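Local coordinates for trwC protein (PDB 1OMH), which acts as a conjugative relaxase that recognises and processes plasmid origin-of-transfer DNA, this chain being its N-terminal relaxase domain, at residues B[53-58]-B[163-168]; B[86-91]-B[115-120]; B[109-114]-B[147-152]. All coordinates share one frame; numbering follows the deposited sequence.

How the interactions relate
All three contacts pack helices onto one five-stranded antiparallel sheet. Helix 52-60 meets strand 158-167 in interaction 1. Helix 104-122 meets strand 81-89 in interaction 2 and strand 145-152 in interaction 3. Strand 158-167 runs between them. The two helices lie on opposite faces of the sheet. The centres of interactions 2 and 3 are about 8 Å apart, and each is about 17 Å from that of interaction 1. Along the chain the order is 53-58, 86-91, 109-114, 115-120, 147-152, 163-168, with the segments of interactions 2 and 3 alternating. The sheet carries His150 and His163, which bind metal in other structures of this protein. The end of strand 81-89 and the loop after it meet DNA.

Interaction 1 (B[53-58]-B[163-168]); sequences KRFREL and HAVILN. With SO4 (sulfate ion), chain C.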
loop_
_atom_site.group_PDB
_atom_site.type_symbol
_atom_site.label_atom_id
_atom_site.label_comp_id
_atom_site.label_asym_id
_atom_site.label_seq_id
_atom_site.Cartn_x
_atom_site.Cartn_y
_atom_site.Cartn_z
ATOM N N LYS B 53 1.473 19.534 -5.213
ATOM C CA LYS B 53 1.683 20.099 -6.537
ATOM C C LYS B 53 2.823 19.389 -7.252
ATOM O O LYS B 53 2.672 18.968 -8.398
ATOM C CB LYS B 53 1.978 21.602 -6.458
ATOM C CG LYS B 53 1.893 22.286 -7.821
ATOM C CD LYS B 53 2.252 23.766 -7.761
ATOM C CE LYS B 53 2.159 24.390 -9.148
ATOM N NZ LYS B 53 2.560 25.824 -9.161
ATOM N N ARG B 54 3.961 19.255 -6.581
ATOM C CA ARG B 54 5.098 18.587 -7.195
ATOM C C ARG B 54 4.701 17.141 -7.498
ATOM O O ARG B 54 5.064 16.591 -8.539
ATOM C CB ARG B 54 6.312 18.626 -6.259
ATOM C CG ARG B 54 7.640 18.262 -6.930
ATOM C CD ARG B 54 8.021 19.272 -8.009
ATOM N NE ARG B 54 9.186 18.855 -8.788
ATOM C CZ ARG B 54 10.432 18.818 -8.321
ATOM N NH1 ARG B 54 10.692 19.173 -7.070
ATOM N NH2 ARG B 54 11.423 18.425 -9.110
ATOM N N PHE B 55 3.927 16.541 -6.597
ATOM C CA PHE B 55 3.487 15.162 -6.772
ATOM C C PHE B 55 2.659 14.954 -8.035
ATOM O O PHE B 55 2.901 14.002 -8.776
ATOM C CB PHE B 55 2.693 14.697 -5.547
ATOM C CG PHE B 55 2.314 13.240 -5.582
ATOM C CD1 PHE B 55 0.977 12.856 -5.612
ATOM C CD2 PHE B 55 3.294 12.251 -5.578
ATOM C CE1 PHE B 55 0.616 11.504 -5.633
ATOM C CE2 PHE B 55 2.945 10.896 -5.599
ATOM C CZ PHE B 55 1.606 10.525 -5.627
ATOM N N ARG B 56 1.684 15.828 -8.287
ATOM C CA ARG B 56 0.842 15.694 -9.479
ATOM C C ARG B 56 1.646 15.795 -10.775
ATOM O O ARG B 56 1.410 15.042 -11.717
ATOM C CB ARG B 56 -0.277 16.749 -9.495
ATOM C CG ARG B 56 -1.560 16.340 -8.767
ATOM C CD ARG B 56 -2.607 17.461 -8.805
ATOM N NE ARG B 56 -3.834 17.119 -8.088
ATOM C CZ ARG B 56 -4.772 16.291 -8.538
ATOM N NH1 ARG B 56 -5.851 16.048 -7.805
ATOM N NH2 ARG B 56 -4.640 15.708 -9.725
ATOM N N GLU B 57 2.592 16.724 -10.833
ATOM C CA GLU B 57 3.378 16.859 -12.047
ATOM C C GLU B 57 4.273 15.641 -12.243
ATOM O O GLU B 57 4.361 15.109 -13.352
ATOM C CB GLU B 57 4.211 18.140 -12.026
ATOM C CG GLU B 57 5.096 18.314 -10.825
ATOM C CD GLU B 57 6.009 19.516 -10.970
ATOM O OE1 GLU B 57 7.194 19.323 -11.331
ATOM O OE2 GLU B 57 5.533 20.651 -10.741
ATOM N N LEU B 58 4.927 15.197 -11.172
ATOM C CA LEU B 58 5.785 14.023 -11.260
ATOM C C LEU B 58 4.974 12.864 -11.814
ATOM O O LEU B 58 5.459 12.098 -12.646
ATOM C CB LEU B 58 6.361 13.670 -9.897
ATOM C CG LEU B 58 7.462 14.608 -9.405
ATOM C CD1 LEU B 58 7.893 14.194 -8.020
ATOM C CD2 LEU B 58 8.647 14.572 -10.367
ATOM N N HIS B 163 -0.444 3.889 1.076
ATOM C CA HIS B 163 -0.348 3.810 -0.371
ATOM C C HIS B 163 1.020 4.369 -0.721
ATOM O O HIS B 163 1.225 5.577 -0.647
ATOM C CB HIS B 163 -1.416 4.680 -1.039
ATOM C CG HIS B 163 -2.790 4.090 -1.011
ATOM N ND1 HIS B 163 -3.158 3.020 -1.801
ATOM C CD2 HIS B 163 -3.889 4.422 -0.293
ATOM C CE1 HIS B 163 -4.422 2.721 -1.571
ATOM N NE2 HIS B 163 -4.890 3.557 -0.658
ATOM N N ALA B 164 1.958 3.492 -1.071
ATOM C CA ALA B 164 3.300 3.910 -1.452
ATOM C C ALA B 164 3.297 4.058 -2.965
ATOM O O ALA B 164 3.404 3.070 -3.696
ATOM C CB ALA B 164 4.331 2.858 -1.027
ATOM N N VAL B 165 3.166 5.290 -3.436
ATOM C CA VAL B 165 3.133 5.537 -4.864
ATOM C C VAL B 165 4.527 5.742 -5.444
ATOM O O VAL B 165 5.137 6.811 -5.296
ATOM C CB VAL B 165 2.254 6.760 -5.200
ATOM C CG1 VAL B 165 2.185 6.950 -6.712
ATOM C CG2 VAL B 165 0.847 6.561 -4.622
ATOM N N ILE B 166 5.030 4.699 -6.096
ATOM C CA ILE B 166 6.338 4.761 -6.726
ATOM C C ILE B 166 6.121 5.398 -8.093
ATOM O O ILE B 166 5.474 4.817 -8.965
ATOM C CB ILE B 166 6.953 3.358 -6.934
ATOM C CG1 ILE B 166 7.224 2.675 -5.588
ATOM C CG2 ILE B 166 8.265 3.481 -7.694
ATOM C CD1 ILE B 166 5.997 2.285 -4.814
ATOM N N LEU B 167 6.657 6.593 -8.288
ATOM C CA LEU B 167 6.478 7.257 -9.568
ATOM C C LEU B 167 7.254 6.521 -10.656
ATOM O O LEU B 167 8.281 5.891 -10.385
ATOM C CB LEU B 167 6.903 8.719 -9.452
ATOM C CG LEU B 167 5.921 9.437 -8.515
ATOM C CD1 LEU B 167 6.657 10.020 -7.333
ATOM C CD2 LEU B 167 5.154 10.497 -9.276
ATOM N N ASN B 168 6.735 6.587 -11.879
ATOM C CA ASN B 168 7.340 5.915 -13.026
ATOM C C ASN B 168 8.598 6.643 -13.495
ATOM O O ASN B 168 8.632 7.199 -14.593
ATOM C CB ASN B 168 6.313 5.843 -14.160
ATOM C CG ASN B 168 6.725 4.907 -15.278
ATOM O OD1 ASN B 168 6.022 4.788 -16.287
ATOM N ND2 ASN B 168 7.859 4.234 -15.110
HETATM S S SO4 C . -8.625 3.639 0.243
HETATM O O1 SO4 C . -8.399 5.054 0.594
HETATM O O2 SO4 C . -9.558 3.023 1.208
HETATM O O3 SO4 C . -7.340 2.917 0.283
HETATM O O4 SO4 C . -9.200 3.564 -1.114
HETATM O O HOH W 1 5.403 9.271 -12.801
#
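Phe55 of helix 52-60 presents its ring edge to Val165 on strand 158-167. The ring tip CZ lies 3.8 Å from Val165 CG1, and Val165 CB sits in the ring plane. The two side chains cross at about a right angle. Phe55 reaches the strand because its CG lies anti to the backbone N (chi1 -174°), which carries the ring from the helix toward the sheet. Leu167, two residues further along the strand, meets the same ring obliquely. Its CD1 is 4.2 Å from Phe55 CE2. The other branch of Leu167 turns to Leu58, where Leu167 CD2 comes 3.5 Å from Leu58 CB, a tight carbon contact. The two branches of one leucine thus touch two helix residues, CD1 the Phe55 ring and CD2 Leu58.

The polar link across the contact is a water. It lies 2.8 Å from Leu58 O, within hydrogen-bonding reach, and accepts from Asn168 N at 3.1 Å. Nearby, Phe148 meets the Phe55 ring edge-to-face, and Trp36 packs on both Phe55 and Leu58.

At the start of the strand segment, His163 NE2 donates to sulfate O3 at 2.7 Å (158°), with the anion at the ring edge. Asp85 OD2 is hydrogen-bonded to His163 ND1 and probably helps fix the ring's rotation. His161 and Arg154 also hold this sulfate. His150, His161 and His163 bind zinc or copper in other structures of this protein. The side chains that join helix and strand are all apolar and buried. No direct hydrogen bond or salt bridge joins the two segments, so helix and strand are held here by the fit of apolar side chains.

Interaction 2 (B[86-91]-B[115-120]); sequences LTFSAP and ARTLEQ. With nucleotides of chain A.
Phe88 of strand 81-89 meets Thr117 of helix 104-122 at its ring edge. Thr117 CG2 lies in the ring plane, 3.5 Å from Phe88 CE2. This methyl faces the ring because it is anti to the threonine backbone N, while OG1 (chi1 -55°) turns back to the helix and bonds to Ala113 O. The hydroxyl is therefore satisfied within its own helix, and the methyl is left to pack. Leu118 approaches the same ring obliquely, with CD2 4.0 Å from Phe88 CE1. That methyl also reaches Leu86, whose CD1 is 4.1 Å from Leu118 CD2. Leu118 CD2 thus touches both Leu86 and Phe88, and the two leucines run antiparallel alongside one another.

Further out, Tyr196 of helix 189-206 meets the Phe88 ring and packs on Thr117. Leu2 of the edge strand also touches Phe88. The strand itself is held by backbone bonds from Phe88 to Thr162 and from Leu86 to Ala164.

Beyond the packed residues the strand end meets DNA. N3 of DT23 of chain A gives a weak hydrogen bond to Ser89 O at 3.1 Å. C5 of DT23 of chain A lies 3.6 Å from Pro91 CA, and Pro91 is the N-cap residue just before helix 92-99.

Strand 81-89 and helix 104-122 run roughly antiparallel, their segment axes at 147°. A helix lying on a central five-stranded antiparallel sheet is consistent with the Rep-clan relaxase fold; here the end of strand 81-89 and the loop after it meet the DNA.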
loop_
_atom_site.group_PDB
_atom_site.type_symbol
_atom_site.label_atom_id
_atom_site.label_comp_id
_atom_site.label_asym_id
_atom_site.label_seq_id
_atom_site.Cartn_x
_atom_site.Cartn_y
_atom_site.Cartn_z
ATOM N N LEU B 86 2.063 0.596 -4.200
ATOM C CA LEU B 86 2.259 -0.560 -3.340
ATOM C C LEU B 86 1.450 -0.235 -2.083
ATOM O O LEU B 86 1.783 0.685 -1.333
ATOM C CB LEU B 86 3.743 -0.759 -2.999
ATOM C CG LEU B 86 4.733 -1.125 -4.118
ATOM C CD1 LEU B 86 6.078 -1.504 -3.511
ATOM C CD2 LEU B 86 4.207 -2.283 -4.938
ATOM N N THR B 87 0.369 -0.978 -1.877
ATOM C CA THR B 87 -0.504 -0.761 -0.730
ATOM C C THR B 87 -0.215 -1.755 0.388
ATOM O O THR B 87 -0.478 -2.952 0.247
ATOM C CB THR B 87 -1.978 -0.893 -1.139
ATOM O OG1 THR B 87 -2.277 0.093 -2.134
ATOM C CG2 THR B 87 -2.895 -0.705 0.063
ATOM N N PHE B 88 0.333 -1.237 1.485
ATOM C CA PHE B 88 0.674 -2.023 2.665
ATOM C C PHE B 88 -0.462 -1.918 3.682
ATOM O O PHE B 88 -0.789 -0.825 4.128
ATOM C CB PHE B 88 1.945 -1.485 3.339
ATOM C CG PHE B 88 3.173 -1.551 2.488
ATOM C CD1 PHE B 88 3.424 -0.581 1.518
ATOM C CD2 PHE B 88 4.091 -2.582 2.662
ATOM C CE1 PHE B 88 4.580 -0.638 0.733
ATOM C CE2 PHE B 88 5.249 -2.647 1.879
ATOM C CZ PHE B 88 5.492 -1.674 0.916
ATOM N N SER B 89 -1.034 -3.051 4.070
ATOM C CA SER B 89 -2.123 -3.052 5.040
ATOM C C SER B 89 -1.780 -3.942 6.228
ATOM O O SER B 89 -1.337 -5.072 6.065
ATOM C CB SER B 89 -3.404 -3.550 4.376
ATOM O OG SER B 89 -3.724 -2.727 3.263
ATOM N N ALA B 90 -1.988 -3.419 7.425
ATOM C CA ALA B 90 -1.707 -4.159 8.643
ATOM C C ALA B 90 -2.829 -5.130 8.984
ATOM O O ALA B 90 -3.958 -4.992 8.495
ATOM C CB ALA B 90 -1.509 -3.188 9.791
ATOM N N PRO B 91 -2.521 -6.153 9.799
ATOM C CA PRO B 91 -3.525 -7.135 10.211
ATOM C C PRO B 91 -4.597 -6.322 10.942
ATOM O O PRO B 91 -4.291 -5.267 11.487
ATOM C CB PRO B 91 -2.750 -8.036 11.161
ATOM C CG PRO B 91 -1.365 -8.023 10.560
ATOM C CD PRO B 91 -1.171 -6.567 10.227
ATOM N N ALA B 115 8.727 1.669 5.418
ATOM C CA ALA B 115 9.966 2.296 4.963
ATOM C C ALA B 115 11.062 1.271 4.661
ATOM O O ALA B 115 11.755 1.374 3.651
ATOM C CB ALA B 115 10.460 3.301 6.005
ATOM N N ARG B 116 11.214 0.284 5.535
ATOM C CA ARG B 116 12.232 -0.741 5.338
ATOM C C ARG B 116 11.933 -1.617 4.126
ATOM O O ARG B 116 12.844 -2.023 3.399
ATOM C CB ARG B 116 12.356 -1.596 6.599
ATOM C CG ARG B 116 12.958 -0.839 7.773
ATOM C CD ARG B 116 12.818 -1.622 9.064
ATOM N NE ARG B 116 13.289 -0.862 10.219
ATOM C CZ ARG B 116 13.073 -1.213 11.483
ATOM N NH1 ARG B 116 12.391 -2.318 11.758
ATOM N NH2 ARG B 116 13.541 -0.461 12.470
ATOM N N THR B 117 10.657 -1.905 3.895
ATOM C CA THR B 117 10.292 -2.730 2.755
ATOM C C THR B 117 10.564 -1.960 1.468
ATOM O O THR B 117 11.057 -2.524 0.490
ATOM C CB THR B 117 8.809 -3.134 2.812
ATOM O OG1 THR B 117 8.544 -3.779 4.063
ATOM C CG2 THR B 117 8.469 -4.094 1.678
ATOM N N LEU B 118 10.257 -0.664 1.472
ATOM C CA LEU B 118 10.473 0.154 0.290
ATOM C C LEU B 118 11.958 0.282 -0.041
ATOM O O LEU B 118 12.324 0.510 -1.195
ATOM C CB LEU B 118 9.840 1.539 0.479
ATOM C CG LEU B 118 8.306 1.544 0.476
ATOM C CD1 LEU B 118 7.791 2.925 0.819
ATOM C CD2 LEU B 118 7.792 1.105 -0.892
ATOM N N GLU B 119 12.811 0.147 0.967
ATOM C CA GLU B 119 14.251 0.226 0.736
ATOM C C GLU B 119 14.640 -0.965 -0.130
ATOM O O GLU B 119 15.468 -0.853 -1.027
ATOM C CB GLU B 119 15.023 0.159 2.052
ATOM C CG GLU B 119 15.029 1.442 2.869
ATOM C CD GLU B 119 15.921 1.334 4.093
ATOM O OE1 GLU B 119 17.144 1.142 3.925
ATOM O OE2 GLU B 119 15.404 1.433 5.223
ATOM N N GLN B 120 14.025 -2.108 0.145
ATOM C CA GLN B 120 14.312 -3.313 -0.611
ATOM C C GLN B 120 13.672 -3.279 -1.988
ATOM O O GLN B 120 14.184 -3.877 -2.943
ATOM C CB GLN B 120 13.878 -4.543 0.189
ATOM C CG GLN B 120 14.804 -4.765 1.382
ATOM C CD GLN B 120 14.476 -6.000 2.194
ATOM O OE1 GLN B 120 14.332 -7.096 1.655
ATOM N NE2 GLN B 120 14.370 -5.828 3.505
ATOM P P DT A 23 -8.169 -11.569 7.455
ATOM O OP1 DT A 23 -7.640 -11.479 8.838
ATOM O OP2 DT A 23 -9.193 -12.588 7.126
ATOM O "O5'" DT A 23 -8.672 -10.123 6.985
ATOM C "C5'" DT A 23 -9.646 -9.360 7.750
ATOM C "C4'" DT A 23 -9.273 -7.890 7.733
ATOM O "O4'" DT A 23 -7.886 -7.800 8.082
ATOM C "C3'" DT A 23 -9.463 -7.094 6.427
ATOM O "O3'" DT A 23 -10.278 -5.985 6.841
ATOM C "C2'" DT A 23 -8.238 -6.197 6.370
ATOM C "C1'" DT A 23 -7.246 -6.788 7.354
ATOM N N1 DT A 23 -5.923 -7.283 6.932
ATOM C C2 DT A 23 -5.099 -6.467 6.197
ATOM O O2 DT A 23 -5.461 -5.401 5.734
ATOM N N3 DT A 23 -3.823 -6.950 6.031
ATOM C C4 DT A 23 -3.316 -8.150 6.498
ATOM O O4 DT A 23 -2.134 -8.428 6.305
ATOM C C5 DT A 23 -4.266 -8.988 7.199
ATOM C C7 DT A 23 -3.831 -10.322 7.720
ATOM C C6 DT A 23 -5.506 -8.525 7.361
#

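Interaction 3 (B[109-114]-B[147-152]); sequences AHDRAV and KFRHET. With SO4 (sulfate ion), chain D.
Asp111 and Arg149 form the salt bridge of this contact. Asp111 OD2 is 2.7 Å from Arg149 NH2, at the edge of the guanidinium and near its plane. The hydrogen bond is weak because it is bent, at 127°. The two flat groups are nearly coplanar, 16° apart, although the side chains cross at about a right angle. Arg149 gets there by a bend at chi3, which swings the guanidinium toward the carboxylate. Asp111 OD1 lies beside the arginine chain, 3.2 Å from Arg149 CD. An alanine in place of Asp111 would remove the carboxylate, which would probably leave Arg149 NH2 without its charged mate and the guanidinium freer to turn.

A water forms a second polar link. It donates to Asp111 O and accepts from Lys147 NZ, at 2.7 Å from the latter. Lys147 NZ also bonds to Gln37 OE1 on the neighbouring strand.

Helix 104-122 here runs roughly antiparallel to strand 145-152 of the central antiparallel sheet of this relaxase domain, with the segment axes at 145°. The same helix also covers strand 81-89.

Apolar contact is looser. Val114 CG1 is 4.4 Å from Lys147 CD. Val114 CG2 packs over one face of the His110 ring, while Arg149 CG meets that ring obliquely. His110 is held at both nitrogens, ND1 by Tyr196 OH and NE2 by Thr162 OG1, which probably fixes the rotation of its ring.

On the strand's other side His150, a metal ligand in other structures of this protein, points away from the helix. A sulfate, probably from the crystallisation liquor, is bound here by His150 ND1 at 2.9 Å from its O1. Glu151 N donates to O3 of this sulfate at 2.7 Å, and Thr152 N donates to O4.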
loop_
_atom_site.group_PDB
_atom_site.type_symbol
_atom_site.label_atom_id
_atom_site.label_comp_id
_atom_site.label_asym_id
_atom_site.label_seq_id
_atom_site.Cartn_x
_atom_site.Cartn_y
_atom_site.Cartn_z
ATOM N N ALA B 109 5.354 1.820 14.183
ATOM C CA ALA B 109 5.821 0.481 13.834
ATOM C C ALA B 109 5.467 0.176 12.379
ATOM O O ALA B 109 6.288 -0.350 11.622
ATOM C CB ALA B 109 5.193 -0.556 14.759
ATOM N N HIS B 110 4.237 0.505 11.999
ATOM C CA HIS B 110 3.756 0.298 10.637
ATOM C C HIS B 110 4.589 1.132 9.662
ATOM O O HIS B 110 5.071 0.620 8.654
ATOM C CB HIS B 110 2.278 0.707 10.539
ATOM C CG HIS B 110 1.783 0.872 9.135
ATOM N ND1 HIS B 110 1.400 -0.189 8.345
ATOM C CD2 HIS B 110 1.628 1.981 8.376
ATOM C CE1 HIS B 110 1.029 0.259 7.157
ATOM N NE2 HIS B 110 1.157 1.573 7.151
ATOM N N ASP B 111 4.756 2.419 9.966
ATOM C CA ASP B 111 5.531 3.304 9.106
ATOM C C ASP B 111 6.946 2.780 8.876
ATOM O O ASP B 111 7.460 2.837 7.761
ATOM C CB ASP B 111 5.605 4.717 9.696
ATOM C CG ASP B 111 4.259 5.417 9.713
ATOM O OD1 ASP B 111 3.324 4.938 9.039
ATOM O OD2 ASP B 111 4.138 6.460 10.389
ATOM N N ARG B 112 7.578 2.272 9.929
ATOM C CA ARG B 112 8.935 1.739 9.802
ATOM C C ARG B 112 8.954 0.503 8.910
ATOM O O ARG B 112 9.802 0.385 8.029
ATOM C CB ARG B 112 9.504 1.385 11.176
ATOM C CG ARG B 112 9.860 2.586 12.035
ATOM C CD ARG B 112 10.261 2.147 13.438
ATOM N NE ARG B 112 10.739 3.258 14.256
ATOM C CZ ARG B 112 10.982 3.171 15.559
ATOM N NH1 ARG B 112 10.786 2.025 16.196
ATOM N NH2 ARG B 112 11.425 4.226 16.228
ATOM N N ALA B 113 8.018 -0.414 9.136
ATOM C CA ALA B 113 7.964 -1.627 8.331
ATOM C C ALA B 113 7.788 -1.261 6.859
ATOM O O ALA B 113 8.381 -1.894 5.986
ATOM C CB ALA B 113 6.830 -2.530 8.800
ATOM N N VAL B 114 6.987 -0.232 6.591
ATOM C CA VAL B 114 6.765 0.227 5.221
ATOM C C VAL B 114 8.060 0.814 4.647
ATOM O O VAL B 114 8.446 0.496 3.532
ATOM C CB VAL B 114 5.661 1.316 5.156
ATOM C CG1 VAL B 114 5.611 1.922 3.769
ATOM C CG2 VAL B 114 4.295 0.708 5.504
ATOM N N LYS B 147 4.571 8.425 -0.094
ATOM C CA LYS B 147 3.894 7.522 0.841
ATOM C C LYS B 147 2.724 8.209 1.539
ATOM O O LYS B 147 2.887 9.274 2.140
ATOM C CB LYS B 147 4.878 7.016 1.902
ATOM C CG LYS B 147 6.121 6.336 1.339
ATOM C CD LYS B 147 7.038 5.839 2.458
ATOM C CE LYS B 147 7.588 7.002 3.269
ATOM N NZ LYS B 147 8.509 6.552 4.351
ATOM N N PHE B 148 1.551 7.586 1.484
ATOM C CA PHE B 148 0.370 8.172 2.107
ATOM C C PHE B 148 -0.312 7.187 3.050
ATOM O O PHE B 148 -0.874 6.187 2.612
ATOM C CB PHE B 148 -0.595 8.640 1.014
ATOM C CG PHE B 148 0.062 9.502 -0.035
ATOM C CD1 PHE B 148 0.534 8.947 -1.220
ATOM C CD2 PHE B 148 0.228 10.865 0.174
ATOM C CE1 PHE B 148 1.160 9.739 -2.183
ATOM C CE2 PHE B 148 0.854 11.665 -0.780
ATOM C CZ PHE B 148 1.319 11.098 -1.962
ATOM N N ARG B 149 -0.247 7.491 4.346
ATOM C CA ARG B 149 -0.832 6.664 5.401
ATOM C C ARG B 149 -2.304 7.009 5.630
ATOM O O ARG B 149 -2.658 8.179 5.786
ATOM C CB ARG B 149 -0.043 6.870 6.703
ATOM C CG ARG B 149 -0.387 5.905 7.839
ATOM C CD ARG B 149 0.381 6.281 9.107
ATOM N NE ARG B 149 0.004 7.612 9.567
ATOM C CZ ARG B 149 0.857 8.514 10.039
ATOM N NH1 ARG B 149 0.411 9.697 10.429
ATOM N NH2 ARG B 149 2.151 8.239 10.116
ATOM N N HIS B 150 -3.151 5.982 5.647
ATOM C CA HIS B 150 -4.582 6.146 5.864
ATOM C C HIS B 150 -5.034 5.236 6.986
ATOM O O HIS B 150 -4.361 4.262 7.295
ATOM C CB HIS B 150 -5.344 5.870 4.566
ATOM C CG HIS B 150 -5.172 6.957 3.555
ATOM N ND1 HIS B 150 -5.733 8.208 3.711
ATOM C CD2 HIS B 150 -4.402 7.027 2.442
ATOM C CE1 HIS B 150 -5.311 9.002 2.743
ATOM N NE2 HIS B 150 -4.501 8.311 1.960
ATOM N N GLU B 151 -6.184 5.536 7.583
ATOM C CA GLU B 151 -6.637 4.761 8.727
ATOM C C GLU B 151 -8.015 4.116 8.668
ATOM O O GLU B 151 -8.386 3.393 9.593
ATOM C CB GLU B 151 -6.528 5.643 9.978
ATOM C CG GLU B 151 -5.241 6.476 10.004
ATOM C CD GLU B 151 -5.104 7.350 11.244
ATOM O OE1 GLU B 151 -6.136 7.804 11.789
ATOM O OE2 GLU B 151 -3.955 7.593 11.665
ATOM N N THR B 152 -8.771 4.343 7.596
ATOM C CA THR B 152 -10.097 3.746 7.517
ATOM C C THR B 152 -10.358 2.973 6.231
ATOM O O THR B 152 -9.790 3.266 5.177
ATOM C CB THR B 152 -11.216 4.809 7.675
ATOM O OG1 THR B 152 -11.267 5.634 6.506
ATOM C CG2 THR B 152 -10.959 5.681 8.897
HETATM S S SO4 D . -8.642 7.762 6.022
HETATM O O1 SO4 D . -8.327 8.656 4.891
HETATM O O2 SO4 D . -9.899 8.198 6.657
HETATM O O3 SO4 D . -7.558 7.816 7.017
HETATM O O4 SO4 D . -8.777 6.382 5.523
HETATM O O HOH W 2 7.073 5.115 6.148
#